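PDB 7LKK: aminofutalosine deaminase from Helicobacter pylori, which deaminates aminofutalosine in the menaquinone pathway, using a metal-dependent active site of the amidohydrolase type. Local coordinates for residues A[295-307]-A[321-334]. Numbering follows the deposited sequence.
Sequences FLITCPFSNRLLS and LSVSVATDGLSSNI. With MCF ((8R)-3-(5-S-methyl-5-thio-beta-D-ribofuranosyl)-3,6,7,8-tetrahydroimidazo[4,5-d][1,3]diazepin-8-ol), chain J; EDO (1,2-ethanediol), chain G; EDO (1,2-ethanediol), chain I.
The ring of Phe301 and the side-chain amide of Asn333 lie with their planes only 8° apart, OD1 of Asn333 coming within 3.3 Å of CD1 of Phe301. That amide is held flat by polar partners: its ND2 gives a hydrogen bond of 2.7 Å to Thr327 O, lying in the plane of both groups, and another to Glu341, which also receives the backbone N-H of Phe301. At the far end of the ring CZ meets CD1 of Ile334 (3.6 Å), a branch brought there because CG1 of Ile334 sits between its backbone N and carbonyl carbon (chi1 63°). Leu407 of the second subunit packs on Phe301.

Before helix 300-305 in the chain, strand 295-298 pairs in parallel with strand 323-325. Ser324 N donates to Leu296 O, Ser324 O receives Thr298 N in a straight bond of 2.8 Å, and Ala326 N closes the ladder on Thr298 O. CG2 of Ile297 touches CB of Ala326, and both residues pack on His79; Thr298 and Val325 lie side by side on the opposite face from Ile297.

Where the strands end, Cys299 occupies the N-cap position of helix 300-305, and Ser302 OG, turned anti to its backbone N (chi1 170°), stands 3.0 Å from OD2 of Asp328. Asp328 is an iron ligand with His79, His81 and His221, and its OD2 lies 3.2 Å from C8 of the bound coformycin analogue, beside which Leu306 and Ser331 line the pocket. Neighbouring parallel strands carrying a metal-binding aspartate just past the last strand's C-terminal end are characteristic of the amidohydrolase TIM barrel.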
ATOM      1  N   PHE A 295       5.919 -15.918 -19.443  1.00 17.97           N
ATOM      2  CA  PHE A 295       6.250 -15.327 -18.147  1.00 20.25           C
ATOM      3  C   PHE A 295       5.173 -14.315 -17.784  1.00 19.91           C
ATOM      4  O   PHE A 295       5.082 -13.251 -18.405  1.00 17.93           O
ATOM      5  CB  PHE A 295       7.629 -14.669 -18.180  1.00 19.46           C
ATOM      6  CG  PHE A 295       8.760 -15.643 -18.339  1.00 23.45           C
ATOM      7  CD1 PHE A 295       9.335 -16.244 -17.232  1.00 21.57           C
ATOM      8  CD2 PHE A 295       9.243 -15.966 -19.598  1.00 21.04           C
ATOM      9  CE1 PHE A 295      10.376 -17.145 -17.376  1.00 20.54           C
ATOM     10  CE2 PHE A 295      10.280 -16.868 -19.749  1.00 20.31           C
ATOM     11  CZ  PHE A 295      10.849 -17.456 -18.636  1.00 25.86           C
ATOM     12  N   LEU A 296       4.367 -14.635 -16.775  1.00 20.37           N
ATOM     13  CA  LEU A 296       3.324 -13.725 -16.321  1.00 20.86           C
ATOM     14  C   LEU A 296       3.931 -12.608 -15.480  1.00 19.82           C
ATOM     15  O   LEU A 296       4.691 -12.867 -14.542  1.00 15.87           O
ATOM     16  CB  LEU A 296       2.271 -14.478 -15.512  1.00 20.37           C
ATOM     17  CG  LEU A 296       1.485 -15.565 -16.246  1.00 24.05           C
ATOM     18  CD1 LEU A 296       0.297 -16.009 -15.410  1.00 23.66           C
ATOM     19  CD2 LEU A 296       1.027 -15.075 -17.613  1.00 16.47           C
ATOM     20  N   ILE A 297       3.593 -11.368 -15.820  1.00 13.11           N
ATOM     21  CA  ILE A 297       4.029 -10.189 -15.080  1.00 17.60           C
ATOM     22  C   ILE A 297       2.800  -9.551 -14.451  1.00 17.22           C
ATOM     23  O   ILE A 297       1.786  -9.344 -15.129  1.00 16.44           O
ATOM     24  CB  ILE A 297       4.765  -9.187 -15.987  1.00 19.06           C
ATOM     25  CG1 ILE A 297       5.760  -9.909 -16.903  1.00 18.11           C
ATOM     26  CG2 ILE A 297       5.460  -8.123 -15.146  1.00 19.41           C
ATOM     27  CD1 ILE A 297       6.917 -10.560 -16.178  1.00 20.38           C
ATOM     28  N   THR A 298       2.882  -9.247 -13.161  1.00 16.10           N
ATOM     29  CA  THR A 298       1.764  -8.663 -12.435  1.00 19.22           C
ATOM     30  C   THR A 298       2.145  -7.290 -11.895  1.00 18.18           C
ATOM     31  O   THR A 298       3.260  -7.087 -11.404  1.00 21.43           O
ATOM     32  CB  THR A 298       1.295  -9.590 -11.301  1.00 20.74           C
ATOM     33  OG1 THR A 298       0.090  -9.073 -10.725  1.00 17.57           O
ATOM     34  CG2 THR A 298       2.365  -9.745 -10.222  1.00 20.01           C
ATOM     35  N   CYS A 299       1.219  -6.340 -12.013  1.00 17.86           N
ATOM     36  CA  CYS A 299       1.427  -4.960 -11.577  1.00 16.93           C
ATOM     37  C   CYS A 299       0.285  -4.588 -10.646  1.00 15.73           C
ATOM     38  O   CYS A 299      -0.751  -4.068 -11.091  1.00 16.59           O
ATOM     39  CB  CYS A 299       1.512  -4.012 -12.772  1.00 19.03           C
ATOM     40  SG  CYS A 299       2.721  -4.498 -14.038  1.00 20.25           S
ATOM     41  N   PRO A 300       0.431  -4.832  -9.337  1.00 13.40           N
ATOM     42  CA  PRO A 300      -0.719  -4.677  -8.426  1.00 16.38           C
ATOM     43  C   PRO A 300      -1.292  -3.268  -8.358  1.00 14.64           C
ATOM     44  O   PRO A 300      -2.519  -3.112  -8.350  1.00 14.30           O
ATOM     45  CB  PRO A 300      -0.159  -5.126  -7.064  1.00 16.34           C
ATOM     46  CG  PRO A 300       1.324  -5.152  -7.213  1.00 13.42           C
ATOM     47  CD  PRO A 300       1.608  -5.410  -8.663  1.00 21.02           C
ATOM     48  N   PHE A 301      -0.451  -2.233  -8.282  1.00 13.74           N
ATOM     49  CA  PHE A 301      -0.990  -0.884  -8.130  1.00 16.44           C
ATOM     50  C   PHE A 301      -1.665  -0.412  -9.412  1.00 18.90           C
ATOM     51  O   PHE A 301      -2.745   0.188  -9.367  1.00 17.44           O
ATOM     52  CB  PHE A 301       0.112   0.090  -7.710  1.00 18.87           C
ATOM     53  CG  PHE A 301      -0.383   1.236  -6.871  1.00 23.75           C
ATOM     54  CD1 PHE A 301      -0.887   2.382  -7.466  1.00 20.28           C
ATOM     55  CD2 PHE A 301      -0.352   1.164  -5.488  1.00 23.93           C
ATOM     56  CE1 PHE A 301      -1.346   3.437  -6.698  1.00 23.84           C
ATOM     57  CE2 PHE A 301      -0.812   2.217  -4.712  1.00 28.52           C
ATOM     58  CZ  PHE A 301      -1.309   3.354  -5.317  1.00 22.45           C
ATOM     59  N   SER A 302      -1.049  -0.681 -10.564  1.00 18.39           N
ATOM     60  CA  SER A 302      -1.673  -0.336 -11.837  1.00 17.28           C
ATOM     61  C   SER A 302      -3.007  -1.049 -12.012  1.00 20.34           C
ATOM     62  O   SER A 302      -3.989  -0.444 -12.460  1.00 17.75           O
ATOM     63  CB  SER A 302      -0.726  -0.670 -12.990  1.00 18.54           C
ATOM     64  OG  SER A 302      -1.389  -0.570 -14.237  1.00 21.35           O
ATOM     65  N   ASN A 303      -3.065  -2.338 -11.656  1.00 17.45           N
ATOM     66  CA  ASN A 303      -4.314  -3.086 -11.767  1.00 18.55           C
ATOM     67  C   ASN A 303      -5.407  -2.469 -10.904  1.00 19.01           C
ATOM     68  O   ASN A 303      -6.578  -2.438 -11.301  1.00 18.93           O
ATOM     69  CB  ASN A 303      -4.096  -4.544 -11.366  1.00 17.16           C
ATOM     70  CG  ASN A 303      -3.232  -5.308 -12.350  1.00 21.60           C
ATOM     71  OD1 ASN A 303      -2.956  -4.843 -13.458  1.00 22.74           O
ATOM     72  ND2 ASN A 303      -2.801  -6.495 -11.946  1.00 14.93           N
ATOM     73  N   ARG A 304      -5.048  -1.992  -9.709  1.00 18.21           N
ATOM     74  CA  ARG A 304      -6.038  -1.376  -8.829  1.00 16.45           C
ATOM     75  C   ARG A 304      -6.522  -0.042  -9.382  1.00 16.23           C
ATOM     76  O   ARG A 304      -7.702   0.302  -9.244  1.00 19.60           O
ATOM     77  CB  ARG A 304      -5.459  -1.186  -7.429  1.00 18.84           C
ATOM     78  CG  ARG A 304      -6.470  -0.697  -6.398  1.00 17.12           C
ATOM     79  CD  ARG A 304      -7.584  -1.711  -6.204  1.00 18.85           C
ATOM     80  NE  ARG A 304      -8.649  -1.215  -5.336  1.00 22.85           N
ATOM     81  CZ  ARG A 304      -9.845  -0.828  -5.765  1.00 24.00           C
ATOM     82  NH1 ARG A 304     -10.135  -0.873  -7.059  1.00 20.84           N
ATOM     83  NH2 ARG A 304     -10.754  -0.396  -4.901  1.00 26.38           N
ATOM     84  N   LEU A 305      -5.626   0.728 -10.000  1.00 16.68           N
ATOM     85  CA  LEU A 305      -5.998   2.052 -10.486  1.00 20.19           C
ATOM     86  C   LEU A 305      -6.809   1.990 -11.773  1.00 20.40           C
ATOM     87  O   LEU A 305      -7.603   2.899 -12.041  1.00 19.97           O
ATOM     88  CB  LEU A 305      -4.750   2.905 -10.710  1.00 18.72           C
ATOM     89  CG  LEU A 305      -3.914   3.284  -9.489  1.00 18.16           C
ATOM     90  CD1 LEU A 305      -2.790   4.223  -9.902  1.00 17.16           C
ATOM     91  CD2 LEU A 305      -4.779   3.916  -8.409  1.00 18.67           C
ATOM     92  N   LEU A 306      -6.629   0.943 -12.577  1.00 21.84           N
ATOM     93  CA  LEU A 306      -7.297   0.873 -13.870  1.00 18.95           C
ATOM     94  C   LEU A 306      -8.565   0.032 -13.767  1.00 19.66           C
ATOM     95  O   LEU A 306      -9.624   0.545 -13.397  1.00 17.13           O
ATOM     96  CB  LEU A 306      -6.353   0.306 -14.935  1.00 20.51           C
ATOM     97  CG  LEU A 306      -5.537   1.319 -15.747  1.00 16.73           C
ATOM     98  CD1 LEU A 306      -4.852   2.338 -14.845  1.00 18.58           C
ATOM     99  CD2 LEU A 306      -4.517   0.615 -16.635  1.00 21.61           C
ATOM    100  N   SER A 307      -8.462  -1.265 -14.063  1.00 20.16           N
ATOM    101  CA  SER A 307      -9.641  -2.125 -14.012  1.00 17.58           C
ATOM    102  C   SER A 307     -10.176  -2.269 -12.593  1.00 20.23           C
ATOM    103  O   SER A 307     -11.378  -2.485 -12.402  1.00 22.18           O
ATOM    104  CB  SER A 307      -9.316  -3.502 -14.584  1.00 18.57           C
ATOM    105  OG  SER A 307      -8.629  -4.288 -13.629  1.00 18.60           O
ATOM    106  N   LEU A 321       1.645 -21.783 -13.599  1.00 21.19           N
ATOM    107  CA  LEU A 321       2.505 -20.653 -13.908  1.00 18.28           C
ATOM    108  C   LEU A 321       2.923 -19.946 -12.625  1.00 19.23           C
ATOM    109  O   LEU A 321       2.439 -20.245 -11.531  1.00 24.78           O
ATOM    110  CB  LEU A 321       1.804 -19.677 -14.862  1.00 21.36           C
ATOM    111  CG  LEU A 321       1.631 -20.202 -16.288  1.00 23.60           C
ATOM    112  CD1 LEU A 321       0.673 -19.323 -17.085  1.00 22.24           C
ATOM    113  CD2 LEU A 321       2.978 -20.299 -16.977  1.00 21.87           C
ATOM    114  N   SER A 322       3.852 -19.007 -12.777  1.00 25.85           N
ATOM    115  CA  SER A 322       4.349 -18.174 -11.693  1.00 20.78           C
ATOM    116  C   SER A 322       4.370 -16.726 -12.164  1.00 24.30           C
ATOM    117  O   SER A 322       4.216 -16.437 -13.353  1.00 25.87           O
ATOM    118  CB  SER A 322       5.747 -18.619 -11.246  1.00 25.23           C
ATOM    119  OG  SER A 322       6.626 -18.704 -12.356  1.00 23.01           O
ATOM    120  N   VAL A 323       4.572 -15.804 -11.226  1.00 23.70           N
ATOM    121  CA  VAL A 323       4.488 -14.383 -11.544  1.00 23.21           C
ATOM    122  C   VAL A 323       5.782 -13.676 -11.165  1.00 21.72           C
ATOM    123  O   VAL A 323       6.492 -14.073 -10.235  1.00 19.25           O
ATOM    124  CB  VAL A 323       3.286 -13.707 -10.847  1.00 20.90           C
ATOM    125  CG1 VAL A 323       1.984 -14.345 -11.294  1.00 20.28           C
ATOM    126  CG2 VAL A 323       3.435 -13.780  -9.332  1.00 19.09           C
ATOM    127  N   SER A 324       6.088 -12.627 -11.922  1.00 16.59           N
ATOM    128  CA  SER A 324       7.041 -11.599 -11.536  1.00 16.01           C
ATOM    129  C   SER A 324       6.280 -10.306 -11.265  1.00 16.29           C
ATOM    130  O   SER A 324       5.282 -10.007 -11.927  1.00 19.94           O
ATOM    131  CB  SER A 324       8.095 -11.371 -12.624  1.00 19.29           C
ATOM    132  OG  SER A 324       8.677 -12.592 -13.045  1.00 20.87           O
ATOM    133  N   VAL A 325       6.759  -9.539 -10.290  1.00 17.23           N
ATOM    134  CA  VAL A 325       6.091  -8.321  -9.842  1.00 12.90           C
ATOM    135  C   VAL A 325       6.827  -7.114 -10.404  1.00 16.52           C
ATOM    136  O   VAL A 325       8.049  -6.999 -10.253  1.00 14.99           O
ATOM    137  CB  VAL A 325       6.022  -8.256  -8.306  1.00 14.27           C
ATOM    138  CG1 VAL A 325       5.258  -7.009  -7.864  1.00 16.55           C
ATOM    139  CG2 VAL A 325       5.370  -9.512  -7.754  1.00 15.46           C
ATOM    140  N   ALA A 326       6.085  -6.210 -11.044  1.00 16.93           N
ATOM    141  CA  ALA A 326       6.655  -5.032 -11.683  1.00 17.86           C
ATOM    142  C   ALA A 326       5.835  -3.796 -11.334  1.00 16.81           C
ATOM    143  O   ALA A 326       4.660  -3.881 -10.971  1.00 14.82           O
ATOM    144  CB  ALA A 326       6.727  -5.195 -13.208  1.00 16.11           C
ATOM    145  N   THR A 327       6.480  -2.634 -11.459  1.00 16.39           N
ATOM    146  CA  THR A 327       5.879  -1.366 -11.059  1.00 17.84           C
ATOM    147  C   THR A 327       4.975  -0.766 -12.125  1.00 18.98           C
ATOM    148  O   THR A 327       4.161   0.106 -11.798  1.00 21.03           O
ATOM    149  CB  THR A 327       6.967  -0.344 -10.726  1.00 21.75           C
ATOM    150  OG1 THR A 327       7.782  -0.117 -11.886  1.00 19.13           O
ATOM    151  CG2 THR A 327       7.844  -0.841  -9.590  1.00 19.73           C
ATOM    152  N   ASP A 328       5.110  -1.195 -13.382  1.00 20.27           N
ATOM    153  CA  ASP A 328       4.553  -0.469 -14.520  1.00 22.36           C
ATOM    154  C   ASP A 328       5.171   0.924 -14.550  1.00 23.35           C
ATOM    155  O   ASP A 328       6.237   1.146 -13.963  1.00 27.50           O
ATOM    156  CB  ASP A 328       3.021  -0.403 -14.452  1.00 17.06           C
ATOM    157  CG  ASP A 328       2.361  -0.709 -15.786  1.00 23.73           C
ATOM    158  OD1 ASP A 328       3.063  -0.682 -16.815  1.00 23.09           O
ATOM    159  OD2 ASP A 328       1.139  -0.970 -15.804  1.00 19.92           O
ATOM    160  N   GLY A 329       4.527   1.871 -15.224  1.00 27.31           N
ATOM    161  CA  GLY A 329       5.008   3.232 -15.270  1.00 22.67           C
ATOM    162  C   GLY A 329       4.218   4.149 -14.348  1.00 26.57           C
ATOM    163  O   GLY A 329       3.188   3.781 -13.789  1.00 22.54           O
ATOM    164  N   LEU A 330       4.735   5.372 -14.195  1.00 27.55           N
ATOM    165  CA  LEU A 330       4.003   6.401 -13.467  1.00 22.39           C
ATOM    166  C   LEU A 330       2.739   6.835 -14.198  1.00 27.74           C
ATOM    167  O   LEU A 330       1.958   7.614 -13.644  1.00 20.60           O
ATOM    168  CB  LEU A 330       4.904   7.609 -13.208  1.00 18.70           C
ATOM    169  CG  LEU A 330       6.023   7.381 -12.187  1.00 27.39           C
ATOM    170  CD1 LEU A 330       6.886   8.625 -12.025  1.00 28.62           C
ATOM    171  CD2 LEU A 330       5.445   6.949 -10.845  1.00 23.65           C
ATOM    172  N   SER A 331       2.534   6.365 -15.431  1.00 23.75           N
ATOM    173  CA  SER A 331       1.246   6.526 -16.094  1.00 23.70           C
ATOM    174  C   SER A 331       0.138   5.758 -15.386  1.00 25.22           C
ATOM    175  O   SER A 331      -1.042   6.049 -15.609  1.00 21.92           O
ATOM    176  CB  SER A 331       1.347   6.071 -17.551  1.00 24.92           C
ATOM    177  OG  SER A 331       2.202   4.946 -17.674  1.00 30.06           O
ATOM    178  N   SER A 332       0.490   4.785 -14.539  1.00 22.96           N
ATOM    179  CA  SER A 332      -0.505   3.993 -13.823  1.00 19.14           C
ATOM    180  C   SER A 332       0.027   3.577 -12.453  1.00 22.35           C
ATOM    181  O   SER A 332      -0.200   2.454 -11.997  1.00 21.58           O
ATOM    182  CB  SER A 332      -0.921   2.760 -14.630  1.00 21.66           C
ATOM    183  OG  SER A 332       0.214   2.046 -15.087  1.00 23.72           O
ATOM    184  N   ASN A 333       0.733   4.485 -11.783  1.00 23.24           N
ATOM    185  CA  ASN A 333       1.286   4.215 -10.462  1.00 23.08           C
ATOM    186  C   ASN A 333       1.671   5.545  -9.833  1.00 25.13           C
ATOM    187  O   ASN A 333       1.763   6.572 -10.510  1.00 24.67           O
ATOM    188  CB  ASN A 333       2.495   3.272 -10.540  1.00 19.37           C
ATOM    189  CG  ASN A 333       2.640   2.394  -9.307  1.00 25.62           C
ATOM    190  OD1 ASN A 333       2.344   2.814  -8.186  1.00 23.98           O
ATOM    191  ND2 ASN A 333       3.103   1.165  -9.512  1.00 22.18           N
ATOM    192  N   ILE A 334       1.897   5.512  -8.521  1.00 17.65           N
ATOM    193  CA  ILE A 334       2.362   6.686  -7.788  1.00 18.79           C
ATOM    194  C   ILE A 334       3.828   6.591  -7.407  1.00 22.10           C
ATOM    195  O   ILE A 334       4.415   7.610  -7.010  1.00 24.10           O
ATOM    196  CB  ILE A 334       1.511   6.943  -6.525  1.00 22.80           C
ATOM    197  CG1 ILE A 334       1.632   5.769  -5.553  1.00 20.64           C
ATOM    198  CG2 ILE A 334       0.058   7.196  -6.898  1.00 17.92           C
ATOM    199  CD1 ILE A 334       0.929   5.996  -4.228  1.00 19.32           C
TER
HETATM  200  O8  MCF J 506       0.710  -1.297 -19.144  1.00 30.79           O
HETATM  201  C8  MCF J 506       0.172  -0.080 -18.696  1.00 28.39           C
HETATM  202  C7  MCF J 506      -1.353  -0.060 -18.741  1.00 25.65           C
HETATM  203  N6  MCF J 506      -1.846  -0.866 -19.830  1.00 25.30           N
HETATM  204  C5  MCF J 506      -1.301  -0.680 -21.156  1.00 26.51           C
HETATM  205  N4  MCF J 506      -0.251   0.261 -21.527  1.00 24.69           N
HETATM  206  C10 MCF J 506       0.530   1.284 -20.788  1.00 25.35           C
HETATM  207  C9  MCF J 506       0.765   1.140 -19.433  1.00 24.50           C
HETATM  208  N1  MCF J 506       1.485   2.180 -19.039  1.00 26.38           N
HETATM  209  C2  MCF J 506       1.733   2.968 -20.084  1.00 26.43           C
HETATM  210  N3  MCF J 506       1.156   2.409 -21.151  1.00 23.54           N
HETATM  211  C1S MCF J 506       1.208   3.020 -22.515  1.00 29.09           C
HETATM  212  C2S MCF J 506       1.475   2.003 -23.648  1.00 28.97           C
HETATM  213  O2S MCF J 506       2.812   1.775 -23.786  1.00 23.50           O
HETATM  214  O4S MCF J 506       0.069   3.523 -22.812  1.00 27.92           O
HETATM  215  C4S MCF J 506      -0.019   3.509 -24.430  1.00 29.99           C
HETATM  216  C3S MCF J 506       0.929   2.732 -24.870  1.00 29.79           C
HETATM  217  O3S MCF J 506       2.017   3.573 -25.488  1.00 30.91           O
HETATM  218  C5S MCF J 506      -1.378   2.983 -24.855  1.00 31.10           C
HETATM  219  S5S MCF J 506      -1.855   3.737 -26.437  1.00 38.43           S
HETATM  220  C6S MCF J 506      -3.145   2.724 -27.216  1.00 34.28           C
HETATM  221  C1  EDO G 503      10.142 -20.278 -11.853  1.00 34.68           C
HETATM  222  O1  EDO G 503       8.718 -20.417 -11.786  1.00 37.75           O
HETATM  223  C2  EDO G 503      10.706 -21.287 -12.848  1.00 36.96           C
HETATM  224  O2  EDO G 503      10.357 -22.612 -12.434  1.00 37.96           O
HETATM  225  C1  EDO I 505     -14.057  -3.352 -10.310  1.00 28.33           C
HETATM  226  O1  EDO I 505     -13.558  -2.032 -10.064  1.00 32.72           O
HETATM  227  C2  EDO I 505     -15.368  -3.565  -9.560  1.00 31.75           C
HETATM  228  O2  EDO I 505     -16.429  -2.866 -10.222  1.00 35.25           O
HETATM  229  O   HOH W   1       7.353 -14.253 -14.716  1.00 18.45           O
HETATM  230  O   HOH W   2       4.803 -17.487 -15.704  1.00 28.07           O
HETATM  231  O   HOH W   3       1.671  -1.468 -10.764  1.00 22.97           O